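Local atomic coordinates of AlyGC (PDB entry 5GKD), a protein that cleaves the polysaccharide alginate as a lyase of polysaccharide lyase family 6, probably by beta-elimination with a bound calcium ion at its active site. Residues K57-G62 against V79-Y84; A101-V106 against G130-F135; D167-G172 against E202-D207; D258-I263 against G279-R284; S612-L617 against N643-V648. All blocks are in the same frame, centred on the assembly; numbering follows the deposited sequence.

Contact 1 of 5, residues K57-G62 against V79-Y84; sequences KVFLTG and VFKDGY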
# COMPACT_ATOMS: atom_id res chain seq x y z
N LYS A 57 -14.28 -32.87 -11.66
CA LYS A 57 -15.53 -32.32 -11.15
C LYS A 57 -15.53 -32.08 -9.65
O LYS A 57 -16.56 -31.66 -9.10
CB LYS A 57 -16.71 -33.25 -11.51
CG LYS A 57 -16.98 -33.35 -13.00
CD LYS A 57 -18.14 -34.28 -13.33
CE LYS A 57 -18.56 -34.13 -14.79
NZ LYS A 57 -19.54 -35.15 -15.24
N VAL A 58 -14.43 -32.36 -8.96
CA VAL A 58 -14.27 -32.05 -7.54
C VAL A 58 -13.31 -30.88 -7.43
O VAL A 58 -12.11 -31.02 -7.72
CB VAL A 58 -13.79 -33.25 -6.73
CG1 VAL A 58 -13.48 -32.85 -5.30
CG2 VAL A 58 -14.82 -34.36 -6.78
N PHE A 59 -13.82 -29.75 -6.98
CA PHE A 59 -13.06 -28.53 -6.82
C PHE A 59 -12.94 -28.21 -5.35
O PHE A 59 -13.93 -28.29 -4.61
CB PHE A 59 -13.73 -27.38 -7.55
CG PHE A 59 -13.96 -27.64 -9.00
CD1 PHE A 59 -12.92 -27.52 -9.90
CD2 PHE A 59 -15.21 -28.03 -9.46
CE1 PHE A 59 -13.12 -27.77 -11.24
CE2 PHE A 59 -15.41 -28.29 -10.80
CZ PHE A 59 -14.36 -28.16 -11.69
N LEU A 60 -11.74 -27.84 -4.92
CA LEU A 60 -11.50 -27.33 -3.59
C LEU A 60 -11.14 -25.86 -3.74
O LEU A 60 -10.10 -25.53 -4.31
CB LEU A 60 -10.40 -28.11 -2.87
CG LEU A 60 -10.93 -29.32 -2.11
CD1 LEU A 60 -11.40 -30.37 -3.07
CD2 LEU A 60 -9.91 -29.89 -1.16
N THR A 61 -12.01 -24.99 -3.23
CA THR A 61 -11.95 -23.56 -3.51
C THR A 61 -11.89 -22.76 -2.22
O THR A 61 -11.97 -23.29 -1.11
CB THR A 61 -13.15 -23.11 -4.35
OG1 THR A 61 -14.36 -23.20 -3.57
CG2 THR A 61 -13.28 -23.96 -5.60
N GLY A 62 -11.74 -21.45 -2.37
CA GLY A 62 -11.60 -20.60 -1.20
C GLY A 62 -10.36 -20.96 -0.42
O GLY A 62 -9.32 -21.30 -0.99
N VAL A 79 -9.01 -30.79 -7.89
CA VAL A 79 -8.63 -29.52 -8.51
C VAL A 79 -8.72 -28.43 -7.45
O VAL A 79 -9.81 -28.19 -6.90
CB VAL A 79 -9.53 -29.17 -9.70
CG1 VAL A 79 -9.11 -27.83 -10.31
CG2 VAL A 79 -9.49 -30.27 -10.76
N PHE A 80 -7.60 -27.78 -7.15
CA PHE A 80 -7.60 -26.55 -6.37
C PHE A 80 -7.63 -25.37 -7.33
O PHE A 80 -6.77 -25.25 -8.20
CB PHE A 80 -6.39 -26.44 -5.44
CG PHE A 80 -6.29 -27.53 -4.40
CD1 PHE A 80 -5.85 -28.80 -4.75
CD2 PHE A 80 -6.60 -27.27 -3.09
CE1 PHE A 80 -5.77 -29.81 -3.80
CE2 PHE A 80 -6.51 -28.26 -2.13
CZ PHE A 80 -6.09 -29.53 -2.48
N LYS A 81 -8.62 -24.50 -7.16
CA LYS A 81 -8.79 -23.30 -7.97
C LYS A 81 -9.68 -22.35 -7.20
O LYS A 81 -10.29 -22.73 -6.20
CB LYS A 81 -9.39 -23.63 -9.34
CG LYS A 81 -10.88 -23.98 -9.27
CD LYS A 81 -11.47 -24.15 -10.66
CE LYS A 81 -12.99 -24.17 -10.58
NZ LYS A 81 -13.64 -24.39 -11.91
N ASP A 82 -9.77 -21.11 -7.68
CA ASP A 82 -10.63 -20.07 -7.10
C ASP A 82 -10.41 -19.94 -5.60
O ASP A 82 -11.36 -19.95 -4.81
CB ASP A 82 -12.10 -20.33 -7.40
CG ASP A 82 -12.41 -20.37 -8.88
OD1 ASP A 82 -11.71 -19.71 -9.67
OD2 ASP A 82 -13.37 -21.07 -9.26
N GLY A 83 -9.16 -19.84 -5.19
CA GLY A 83 -8.86 -19.65 -3.78
C GLY A 83 -7.38 -19.59 -3.52
O GLY A 83 -6.58 -19.28 -4.41
N TYR A 84 -7.01 -19.87 -2.27
CA TYR A 84 -5.62 -19.85 -1.84
C TYR A 84 -5.55 -20.39 -0.42
O TYR A 84 -6.50 -20.24 0.36
CB TYR A 84 -5.00 -18.45 -1.94
CG TYR A 84 -5.77 -17.37 -1.20
CD1 TYR A 84 -6.84 -16.73 -1.79
CD2 TYR A 84 -5.41 -16.98 0.08
CE1 TYR A 84 -7.53 -15.74 -1.13
CE2 TYR A 84 -6.10 -16.00 0.75
CZ TYR A 84 -7.16 -15.39 0.14
OH TYR A 84 -7.85 -14.41 0.79
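Lys81 lays its side chain across the ring of Phe59, and the two cross obliquely. The lysine CG sits between the backbone N and the carbonyl carbon (chi1 73°), and from there the extended chain carries CE to 3.4 Å from Phe59 CD1. NZ ends over the same ring, 3.9 Å from its centroid and 27° off the normal, which meets the geometry of a cation-pi contact. Val79 CB also approaches Phe59 CD1, at 3.8 Å. On the face bearing Leu60 and Phe80 the side chains run side by side, with Leu60 CB over the Phe80 ring in a CH-pi contact. These are parallel neighbouring strands of the beta-helix, tied by Leu60 N to Val79 O at 2.8 Å. The register slips by one residue before Gly62, a beta bulge, after which Gly62 N bonds Asp82 O at 2.9 Å. The chemistry is thus divided by face: aliphatic-aromatic contact beside Leu60, and beside Phe59 a partly exposed ring that probably stabilises the ammonium group.

Contact 2 of 5, residues A101-V106 against G130-F135; sequences ASHSRV and GRHNRF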
# COMPACT_ATOMS: atom_id res chain seq x y z
N ALA A 101 4.02 -37.50 6.84
CA ALA A 101 3.58 -38.57 5.97
C ALA A 101 4.79 -39.23 5.32
O ALA A 101 5.75 -38.54 4.94
CB ALA A 101 2.64 -38.06 4.88
N SER A 102 4.76 -40.55 5.22
CA SER A 102 5.75 -41.34 4.52
C SER A 102 5.04 -42.35 3.63
O SER A 102 3.87 -42.66 3.83
CB SER A 102 6.69 -42.07 5.50
OG SER A 102 7.67 -41.19 6.04
N HIS A 103 5.75 -42.88 2.64
CA HIS A 103 5.22 -43.91 1.74
C HIS A 103 3.87 -43.52 1.16
O HIS A 103 2.97 -44.35 1.04
CB HIS A 103 5.10 -45.25 2.46
CG HIS A 103 6.41 -45.78 2.95
ND1 HIS A 103 6.82 -45.64 4.26
CD2 HIS A 103 7.40 -46.43 2.30
CE1 HIS A 103 8.02 -46.18 4.40
NE2 HIS A 103 8.39 -46.66 3.23
N SER A 104 3.72 -42.25 0.80
CA SER A 104 2.43 -41.71 0.40
C SER A 104 2.57 -41.02 -0.95
O SER A 104 3.65 -40.64 -1.37
CB SER A 104 1.90 -40.74 1.45
OG SER A 104 1.66 -41.45 2.65
N ARG A 105 1.44 -40.87 -1.62
CA ARG A 105 1.47 -40.47 -3.02
C ARG A 105 0.38 -39.44 -3.29
O ARG A 105 -0.76 -39.62 -2.86
CB ARG A 105 1.30 -41.69 -3.91
CG ARG A 105 1.27 -41.39 -5.38
CD ARG A 105 1.09 -42.67 -6.17
NE ARG A 105 1.09 -42.43 -7.61
CZ ARG A 105 0.73 -43.33 -8.51
NH1 ARG A 105 0.76 -43.04 -9.80
NH2 ARG A 105 0.38 -44.55 -8.11
N VAL A 106 0.74 -38.36 -3.98
CA VAL A 106 -0.23 -37.41 -4.50
C VAL A 106 -0.11 -37.47 -6.02
O VAL A 106 0.96 -37.18 -6.56
CB VAL A 106 0.01 -35.99 -3.99
CG1 VAL A 106 -0.92 -34.99 -4.68
CG2 VAL A 106 -0.14 -35.92 -2.49
N GLY A 130 9.06 -36.16 5.36
CA GLY A 130 9.05 -37.60 5.53
C GLY A 130 9.95 -38.29 4.51
O GLY A 130 10.94 -37.73 4.02
N ARG A 131 9.60 -39.54 4.19
CA ARG A 131 10.43 -40.38 3.33
C ARG A 131 9.56 -41.22 2.40
O ARG A 131 8.44 -41.61 2.74
CB ARG A 131 11.33 -41.32 4.16
CG ARG A 131 12.43 -40.63 4.93
CD ARG A 131 13.37 -41.62 5.63
NE ARG A 131 14.43 -40.91 6.34
CZ ARG A 131 15.22 -41.45 7.26
NH1 ARG A 131 15.08 -42.73 7.60
NH2 ARG A 131 16.14 -40.72 7.85
N HIS A 132 10.12 -41.51 1.24
CA HIS A 132 9.51 -42.44 0.27
C HIS A 132 8.13 -41.98 -0.19
O HIS A 132 7.25 -42.79 -0.44
CB HIS A 132 9.45 -43.85 0.84
CG HIS A 132 10.79 -44.40 1.19
ND1 HIS A 132 11.72 -44.74 0.23
CD2 HIS A 132 11.38 -44.63 2.39
CE1 HIS A 132 12.81 -45.18 0.82
NE2 HIS A 132 12.64 -45.10 2.13
N ASN A 133 7.95 -40.68 -0.34
CA ASN A 133 6.74 -40.16 -0.95
C ASN A 133 6.89 -40.01 -2.46
O ASN A 133 8.00 -40.04 -3.01
CB ASN A 133 6.36 -38.83 -0.29
CG ASN A 133 5.94 -39.03 1.15
OD1 ASN A 133 5.30 -40.02 1.46
ND2 ASN A 133 6.32 -38.10 2.03
N ARG A 134 5.76 -39.84 -3.13
CA ARG A 134 5.73 -39.65 -4.57
C ARG A 134 4.75 -38.55 -4.93
O ARG A 134 3.63 -38.50 -4.41
CB ARG A 134 5.35 -40.95 -5.29
CG ARG A 134 5.47 -40.84 -6.81
CD ARG A 134 5.22 -42.17 -7.50
NE ARG A 134 5.15 -41.99 -8.93
CZ ARG A 134 4.65 -42.89 -9.77
NH1 ARG A 134 4.18 -44.04 -9.31
NH2 ARG A 134 4.61 -42.63 -11.07
N PHE A 135 5.18 -37.66 -5.82
CA PHE A 135 4.33 -36.60 -6.35
C PHE A 135 4.41 -36.68 -7.88
O PHE A 135 5.41 -36.24 -8.48
CB PHE A 135 4.78 -35.25 -5.81
CG PHE A 135 3.91 -34.10 -6.22
CD1 PHE A 135 2.80 -33.74 -5.45
CD2 PHE A 135 4.22 -33.35 -7.34
CE1 PHE A 135 2.00 -32.67 -5.83
CE2 PHE A 135 3.43 -32.28 -7.71
CZ PHE A 135 2.33 -31.94 -6.96
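Arg105 and Arg134 lie side by side on adjacent parallel strands of the beta-helix, and Asn133, at the turn before them, binds backbone groups of the preceding coil. Followed outward, Asn133 CB rests 3.4 Å from Ser104 O. Its CG, anti to the carbonyl carbon (chi1 -68°), carries the amide into the bend of the preceding coil. There OD1 accepts from Ser104 N at 2.8 Å, with the donor in the carbonyl plane. ND2 gives an almost straight bond (174°) to Ala101 O at 3.0 Å; the acceptor lies in the amide plane, whereas the donor stands above the plane of the Ala101 carbonyl. One side chain therefore serves both a backbone N-H and a backbone C=O of the facing loop. At the turn itself, the rings of His103 and His132 have almost parallel planes but are well offset, their centroids 5.1 Å from each other. Both arginines extend fully, and their guanidinium planes are only 7° apart. Carboxylates balance the pair: Asp136 forms a salt bridge with Arg105, and Asp167 with Arg134. Arg134 NH1 sits over the centre of the Arg105 guanidinium, 3.6 Å from Arg105 CZ.

Contact 3 of 5, residues D167-G172 against E202-D207; sequences DHNYFG and ENNYFD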
# COMPACT_ATOMS: atom_id res chain seq x y z
N ASP A 167 7.78 -37.03 -10.48
CA ASP A 167 7.88 -37.51 -11.85
C ASP A 167 6.60 -37.22 -12.62
O ASP A 167 5.51 -37.18 -12.05
CB ASP A 167 8.18 -39.02 -11.90
CG ASP A 167 7.05 -39.87 -11.37
OD1 ASP A 167 6.98 -40.05 -10.15
OD2 ASP A 167 6.22 -40.35 -12.16
N HIS A 168 6.77 -37.03 -13.93
CA HIS A 168 5.65 -36.90 -14.87
C HIS A 168 4.71 -35.76 -14.50
O HIS A 168 3.52 -35.83 -14.79
CB HIS A 168 4.87 -38.21 -14.97
CG HIS A 168 5.65 -39.33 -15.55
ND1 HIS A 168 6.32 -40.25 -14.76
CD2 HIS A 168 5.90 -39.68 -16.83
CE1 HIS A 168 6.93 -41.12 -15.55
NE2 HIS A 168 6.69 -40.79 -16.80
N ASN A 169 5.20 -34.72 -13.86
CA ASN A 169 4.36 -33.58 -13.53
C ASN A 169 4.42 -32.54 -14.64
O ASN A 169 5.43 -32.40 -15.34
CB ASN A 169 4.80 -32.96 -12.21
CG ASN A 169 4.62 -33.91 -11.05
OD1 ASN A 169 3.49 -34.23 -10.69
ND2 ASN A 169 5.72 -34.35 -10.46
N TYR A 170 3.32 -31.83 -14.82
CA TYR A 170 3.28 -30.66 -15.69
C TYR A 170 3.45 -29.44 -14.80
O TYR A 170 2.54 -29.08 -14.05
CB TYR A 170 1.98 -30.58 -16.48
CG TYR A 170 1.85 -29.32 -17.34
CD1 TYR A 170 2.74 -29.06 -18.38
CD2 TYR A 170 0.81 -28.42 -17.12
CE1 TYR A 170 2.61 -27.93 -19.17
CE2 TYR A 170 0.67 -27.29 -17.90
CZ TYR A 170 1.58 -27.04 -18.91
OH TYR A 170 1.43 -25.91 -19.67
N PHE A 171 4.62 -28.83 -14.87
CA PHE A 171 4.85 -27.53 -14.27
C PHE A 171 4.56 -26.51 -15.35
O PHE A 171 5.42 -26.20 -16.18
CB PHE A 171 6.26 -27.42 -13.70
CG PHE A 171 6.53 -28.35 -12.55
CD1 PHE A 171 6.02 -28.09 -11.29
CD2 PHE A 171 7.31 -29.49 -12.72
CE1 PHE A 171 6.27 -28.96 -10.22
CE2 PHE A 171 7.56 -30.35 -11.64
CZ PHE A 171 7.04 -30.08 -10.40
N GLY A 172 3.32 -25.99 -15.35
CA GLY A 172 2.89 -25.05 -16.34
C GLY A 172 3.42 -23.66 -16.09
O GLY A 172 4.17 -23.40 -15.15
N GLU A 202 12.36 -36.64 -12.15
CA GLU A 202 12.48 -37.25 -13.47
C GLU A 202 11.21 -37.09 -14.30
O GLU A 202 10.10 -37.15 -13.79
CB GLU A 202 12.82 -38.73 -13.35
CG GLU A 202 11.80 -39.52 -12.56
CD GLU A 202 12.02 -40.98 -12.68
OE1 GLU A 202 11.09 -41.75 -12.34
OE2 GLU A 202 13.12 -41.37 -13.11
N ASN A 203 11.41 -36.92 -15.60
CA ASN A 203 10.32 -36.95 -16.58
C ASN A 203 9.24 -35.91 -16.29
O ASN A 203 8.07 -36.13 -16.57
CB ASN A 203 9.70 -38.34 -16.68
CG ASN A 203 10.60 -39.31 -17.44
OD1 ASN A 203 11.07 -40.30 -16.90
ND2 ASN A 203 10.86 -38.99 -18.70
N ASN A 204 9.62 -34.76 -15.75
CA ASN A 204 8.71 -33.64 -15.63
C ASN A 204 8.88 -32.69 -16.81
O ASN A 204 9.92 -32.65 -17.46
CB ASN A 204 8.94 -32.88 -14.32
CG ASN A 204 8.91 -33.78 -13.13
OD1 ASN A 204 7.84 -34.14 -12.64
ND2 ASN A 204 10.08 -34.18 -12.67
N TYR A 205 7.84 -31.93 -17.07
CA TYR A 205 7.81 -30.95 -18.14
C TYR A 205 7.65 -29.58 -17.50
O TYR A 205 6.65 -29.32 -16.82
CB TYR A 205 6.67 -31.26 -19.11
CG TYR A 205 6.81 -30.61 -20.45
CD1 TYR A 205 6.41 -29.30 -20.64
CD2 TYR A 205 7.37 -31.29 -21.53
CE1 TYR A 205 6.53 -28.70 -21.85
CE2 TYR A 205 7.50 -30.69 -22.76
CZ TYR A 205 7.08 -29.39 -22.91
OH TYR A 205 7.21 -28.73 -24.10
N PHE A 206 8.64 -28.73 -17.69
CA PHE A 206 8.63 -27.36 -17.21
C PHE A 206 8.34 -26.43 -18.40
O PHE A 206 9.21 -26.22 -19.26
CB PHE A 206 9.95 -26.99 -16.54
CG PHE A 206 10.28 -27.82 -15.33
CD1 PHE A 206 10.82 -29.08 -15.46
CD2 PHE A 206 10.08 -27.31 -14.05
CE1 PHE A 206 11.15 -29.84 -14.33
CE2 PHE A 206 10.41 -28.07 -12.93
CZ PHE A 206 10.94 -29.33 -13.07
N ASP A 207 7.14 -25.90 -18.43
CA ASP A 207 6.60 -25.14 -19.56
C ASP A 207 6.53 -23.67 -19.14
O ASP A 207 5.65 -23.29 -18.35
CB ASP A 207 5.22 -25.69 -19.93
CG ASP A 207 4.58 -24.97 -21.12
OD1 ASP A 207 5.29 -24.41 -21.98
OD2 ASP A 207 3.34 -25.00 -21.20
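An asparagine ladder, a recurrent feature of right-handed parallel beta-helices, marks this contact: Asn169 and Asn204 occupy equivalent turn positions on successive coils, their amide planes 3° apart. Asn204 OD1 is gripped twice, by Asn169 N and by Asn169 ND2, each at 3.0 Å and from opposite faces of the Asn204 amide plane. Asn169 ND2 also bonds Phe135 O on the preceding coil, and its OD1 bonds Asn138 N. Beyond the turn the strands pair in parallel, and Tyr205 N reaches Asn169 O at 3.0 Å. The inward side chains repeat the ladder in aromatic form. Phe171 and Phe206 point the same way with planes 17° apart, but one ring is displaced well past the other; Phe171 CD2 lies over a face of Phe206, 3.4 Å from its CE2. On the other side, Tyr170 CG is anti to the backbone N (chi1 176°), which sends OH to Asp207 OD2. That 2.6 Å bond uses the anti lone pair of the carboxylate oxygen and lies at the edge of the tyrosine ring. At the opposite end, Asn203 CB stands over the face of the His168 ring, 4.0 Å from the centroid, while Asp167 OD2 receives His168 ND1 in the ring plane and fixes its rotation. The stacks continue: Phe206 stacks on Phe230 of strand 224-231, His168 on His137 of strand 134-141, and Asn204 ND2 passes the ladder on to Asn228.

Contact 4 of 5, residues D258-I263 against G279-R284; sequences DHTGGI and GLTGYR
Direct hydrogen bonds join Thr260 to the loop 279-284. Thr260 O accepts from Gly282 N at 3.0 Å, the donor standing above the carbonyl plane. Its OG1, held between the backbone N and the carbonyl carbon (chi1 47°), accepts from Thr281 N at 3.2 Å; Val257 O is a further partner of this hydroxyl. Two waters add bridges between the segments. One accepts from His259 N and donates to Thr281 O at 2.7 Å, and the other links His259 ND1, at 2.7 Å, to Tyr283 N. Both segments are loops between strands of the beta-helix, on consecutive coils, and their end-to-end directions differ by 85°, so the link is not strand pairing. Apolar contact comes from Leu280, whose CD2 lies 3.9 Å from Thr260 CB and whose CD1 approaches Gly262 N at the cis peptide bond. Among the aromatic groups, His259 and Tyr283 meet obliquely with planes at 49°, His259 CE1 being 3.7 Å from Tyr283 OH. His259 NE2 bonds His637, and its ring stacks on Phe634.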
# COMPACT_ATOMS: atom_id res chain seq x y z
N ASP A 258 13.98 -14.80 -24.85
CA ASP A 258 14.88 -13.97 -24.05
C ASP A 258 15.11 -14.59 -22.68
O ASP A 258 14.18 -15.06 -22.03
CB ASP A 258 14.29 -12.55 -23.88
CG ASP A 258 15.36 -11.50 -23.55
OD1 ASP A 258 16.51 -11.67 -24.01
OD2 ASP A 258 15.07 -10.48 -22.84
N HIS A 259 16.36 -14.57 -22.24
CA HIS A 259 16.73 -14.98 -20.88
C HIS A 259 16.41 -16.45 -20.58
O HIS A 259 16.13 -16.81 -19.44
CB HIS A 259 16.06 -14.07 -19.85
CG HIS A 259 16.67 -12.70 -19.76
ND1 HIS A 259 17.99 -12.50 -19.41
CD2 HIS A 259 16.15 -11.48 -19.97
CE1 HIS A 259 18.25 -11.21 -19.41
NE2 HIS A 259 17.15 -10.56 -19.75
N THR A 260 16.48 -17.34 -21.57
CA THR A 260 16.38 -18.78 -21.31
C THR A 260 17.76 -19.38 -20.96
O THR A 260 18.72 -19.21 -21.72
CB THR A 260 15.79 -19.50 -22.53
OG1 THR A 260 16.44 -19.05 -23.72
CG2 THR A 260 14.31 -19.27 -22.65
N GLY A 261 17.85 -20.06 -19.82
CA GLY A 261 19.05 -20.86 -19.45
C GLY A 261 18.76 -22.37 -19.58
O GLY A 261 17.69 -22.71 -20.02
N GLY A 262 19.63 -23.30 -19.22
CA GLY A 262 20.86 -23.14 -18.53
C GLY A 262 20.99 -24.25 -17.49
O GLY A 262 20.03 -24.55 -16.78
N ILE A 263 22.17 -24.84 -17.38
CA ILE A 263 22.58 -25.55 -16.18
C ILE A 263 23.66 -24.71 -15.52
O ILE A 263 24.61 -24.27 -16.19
CB ILE A 263 23.09 -26.97 -16.49
CG1 ILE A 263 21.95 -27.86 -17.02
CG2 ILE A 263 23.71 -27.63 -15.26
CD1 ILE A 263 22.45 -29.15 -17.67
N GLY A 279 19.05 -23.31 -28.24
CA GLY A 279 18.40 -22.03 -28.42
C GLY A 279 18.26 -21.23 -27.15
O GLY A 279 17.23 -20.57 -26.95
N LEU A 280 19.27 -21.27 -26.29
CA LEU A 280 19.27 -20.60 -25.00
C LEU A 280 20.00 -19.27 -25.10
O LEU A 280 21.15 -19.23 -25.55
CB LEU A 280 19.94 -21.47 -23.94
CG LEU A 280 19.34 -22.87 -23.80
CD1 LEU A 280 20.10 -23.63 -22.73
CD2 LEU A 280 17.88 -22.73 -23.42
N THR A 281 19.34 -18.20 -24.68
CA THR A 281 19.86 -16.86 -24.91
C THR A 281 20.38 -16.19 -23.65
O THR A 281 20.84 -15.06 -23.73
CB THR A 281 18.79 -15.97 -25.53
OG1 THR A 281 17.78 -15.73 -24.55
CG2 THR A 281 18.15 -16.65 -26.69
N GLY A 282 20.32 -16.84 -22.50
CA GLY A 282 20.64 -16.15 -21.27
C GLY A 282 22.12 -15.95 -21.08
O GLY A 282 22.94 -16.54 -21.77
N TYR A 283 22.45 -15.13 -20.08
CA TYR A 283 23.84 -14.82 -19.78
C TYR A 283 24.01 -14.70 -18.27
O TYR A 283 23.05 -14.74 -17.51
CB TYR A 283 24.31 -13.53 -20.49
CG TYR A 283 23.47 -12.31 -20.21
CD1 TYR A 283 23.71 -11.51 -19.11
CD2 TYR A 283 22.43 -11.95 -21.06
CE1 TYR A 283 22.95 -10.39 -18.85
CE2 TYR A 283 21.66 -10.84 -20.81
CZ TYR A 283 21.93 -10.06 -19.71
OH TYR A 283 21.16 -8.95 -19.48
N ARG A 284 25.26 -14.53 -17.85
CA ARG A 284 25.67 -14.46 -16.44
C ARG A 284 25.10 -15.69 -15.73
O ARG A 284 25.30 -16.81 -16.22
CB ARG A 284 25.30 -13.12 -15.83
CG ARG A 284 26.03 -12.86 -14.52
CD ARG A 284 26.07 -11.37 -14.14
NE ARG A 284 27.00 -11.16 -13.03
CZ ARG A 284 26.69 -11.24 -11.75
NH1 ARG A 284 25.44 -11.52 -11.37
NH2 ARG A 284 27.62 -11.03 -10.83
O HOH W 1 19.04 -13.38 -22.69
O HOH W 2 19.74 -14.40 -18.59

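Contact 5 of 5, residues S612-L617 against N643-V648; sequences SNVSDL and NIFNEV
Strands 613-615 and 644-646 run parallel, 4° apart with axes separated by 4.7 Å, and stay in register from Ser612 opposite Asn643 to Leu617 opposite Val648. They are adjacent rungs of a second parallel beta-helix, in the C-terminal part. Val614 O takes Asn646 N at 2.8 Å, and both strands turn a corner at Asp616 and Glu647, where Leu617 N reaches Glu647 O. The buried face carries Val614, Phe645, Leu617 and Val648. Val614 CB meets the edge of the Phe645 ring, in its plane and 3.9 Å from CD1. Past the corner Val648 divides its methyls: CG1, anti to the backbone N (chi1 171°), lies 3.7 Å from Leu617 CD2, while CG2 meets Val614 CG1 at 3.9 Å, the two valines crossing at about a right angle. On the other face Asn613 ND2 packs against Ile644 CB. At the start of the pair, where Asn643 ND2 bonds Asn673 of the next coil, Asn643 OD1 accepts from Ser612 N at 3.0 Å, the donor tilted 22° from the carbonyl plane.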
# COMPACT_ATOMS: atom_id res chain seq x y z
N SER A 612 9.56 9.37 -29.15
CA SER A 612 8.54 10.11 -28.43
C SER A 612 9.07 11.48 -28.07
O SER A 612 10.25 11.78 -28.23
CB SER A 612 8.10 9.33 -27.18
OG SER A 612 7.46 8.13 -27.58
N ASN A 613 8.18 12.32 -27.56
CA ASN A 613 8.50 13.71 -27.30
C ASN A 613 7.89 14.12 -25.98
O ASN A 613 6.69 13.94 -25.75
CB ASN A 613 8.00 14.59 -28.45
CG ASN A 613 8.60 15.95 -28.43
OD1 ASN A 613 8.33 16.74 -27.53
ND2 ASN A 613 9.43 16.25 -29.42
N VAL A 614 8.71 14.68 -25.10
CA VAL A 614 8.32 15.08 -23.76
C VAL A 614 8.81 16.51 -23.54
O VAL A 614 10.01 16.78 -23.69
CB VAL A 614 8.92 14.16 -22.68
CG1 VAL A 614 8.56 14.67 -21.29
CG2 VAL A 614 8.47 12.72 -22.89
N SER A 615 7.90 17.40 -23.15
CA SER A 615 8.25 18.81 -23.00
C SER A 615 7.55 19.43 -21.80
O SER A 615 6.34 19.24 -21.62
CB SER A 615 7.89 19.59 -24.27
OG SER A 615 8.39 20.90 -24.19
N ASP A 616 8.31 20.17 -20.99
CA ASP A 616 7.79 20.88 -19.82
C ASP A 616 7.23 19.90 -18.78
O ASP A 616 6.06 19.97 -18.38
CB ASP A 616 6.76 21.94 -20.23
CG ASP A 616 6.36 22.84 -19.08
OD1 ASP A 616 7.16 22.98 -18.12
OD2 ASP A 616 5.24 23.42 -19.13
N LEU A 617 8.09 18.98 -18.36
CA LEU A 617 7.79 17.98 -17.33
C LEU A 617 8.60 18.35 -16.10
O LEU A 617 9.83 18.30 -16.14
CB LEU A 617 8.14 16.58 -17.83
CG LEU A 617 8.27 15.40 -16.86
CD1 LEU A 617 6.91 14.98 -16.36
CD2 LEU A 617 8.97 14.20 -17.52
N ASN A 643 14.30 9.83 -28.75
CA ASN A 643 13.33 10.73 -28.13
C ASN A 643 13.89 12.14 -28.08
O ASN A 643 15.10 12.36 -28.13
CB ASN A 643 12.98 10.29 -26.70
CG ASN A 643 12.54 8.84 -26.61
OD1 ASN A 643 11.43 8.48 -27.00
ND2 ASN A 643 13.42 8.01 -26.09
N ILE A 644 12.99 13.10 -27.94
CA ILE A 644 13.34 14.49 -27.70
C ILE A 644 12.72 14.88 -26.37
O ILE A 644 11.50 14.81 -26.21
CB ILE A 644 12.86 15.41 -28.83
CG1 ILE A 644 13.58 15.08 -30.13
CG2 ILE A 644 13.08 16.87 -28.46
CD1 ILE A 644 12.91 13.98 -30.93
N PHE A 645 13.56 15.28 -25.43
CA PHE A 645 13.13 15.70 -24.10
C PHE A 645 13.48 17.17 -23.93
O PHE A 645 14.66 17.53 -24.00
CB PHE A 645 13.80 14.86 -23.00
CG PHE A 645 13.70 13.35 -23.19
CD1 PHE A 645 12.48 12.69 -23.11
CD2 PHE A 645 14.85 12.59 -23.35
CE1 PHE A 645 12.41 11.30 -23.23
CE2 PHE A 645 14.79 11.20 -23.49
CZ PHE A 645 13.55 10.56 -23.42
N ASN A 646 12.48 18.02 -23.70
CA ASN A 646 12.69 19.46 -23.48
C ASN A 646 12.21 19.88 -22.10
O ASN A 646 11.09 19.56 -21.70
CB ASN A 646 11.96 20.33 -24.52
CG ASN A 646 12.26 19.92 -25.95
OD1 ASN A 646 13.32 20.23 -26.49
ND2 ASN A 646 11.29 19.27 -26.59
N GLU A 647 13.05 20.64 -21.40
CA GLU A 647 12.70 21.23 -20.10
C GLU A 647 12.13 20.17 -19.15
O GLU A 647 10.99 20.25 -18.70
CB GLU A 647 11.73 22.39 -20.28
CG GLU A 647 12.21 23.52 -21.19
CD GLU A 647 13.13 24.51 -20.48
OE1 GLU A 647 13.34 24.39 -19.25
OE2 GLU A 647 13.63 25.43 -21.16
N VAL A 648 12.94 19.16 -18.86
CA VAL A 648 12.51 17.98 -18.12
C VAL A 648 13.30 17.87 -16.82
O VAL A 648 14.52 18.04 -16.82
CB VAL A 648 12.66 16.71 -18.96
CG1 VAL A 648 12.41 15.48 -18.11
CG2 VAL A 648 11.72 16.74 -20.14

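Overall arrangement
All five contacts follow in series along the chain, each closing before the next opens. Contacts 1 to 4 belong to the Chondroitinase B-like region, and contact 5 to a separate beta-helical part. Strands 73-81 and 105-112 are neighbours, which connects contact 1 with contact 2, although their nearest atoms are about 7 Å apart. Contacts 2 and 3 touch directly, through Arg134 to Asp167 and Phe135 to Asn169, so coil-to-coil stacking is continuous there. Contact 4 lies about 19 Å from contact 3, centre to centre, and its His259 meets Phe634 and His637 of the C-terminal part, linking the two beta-helical parts. Contact 5 is about 61 Å from contact 2 between centres.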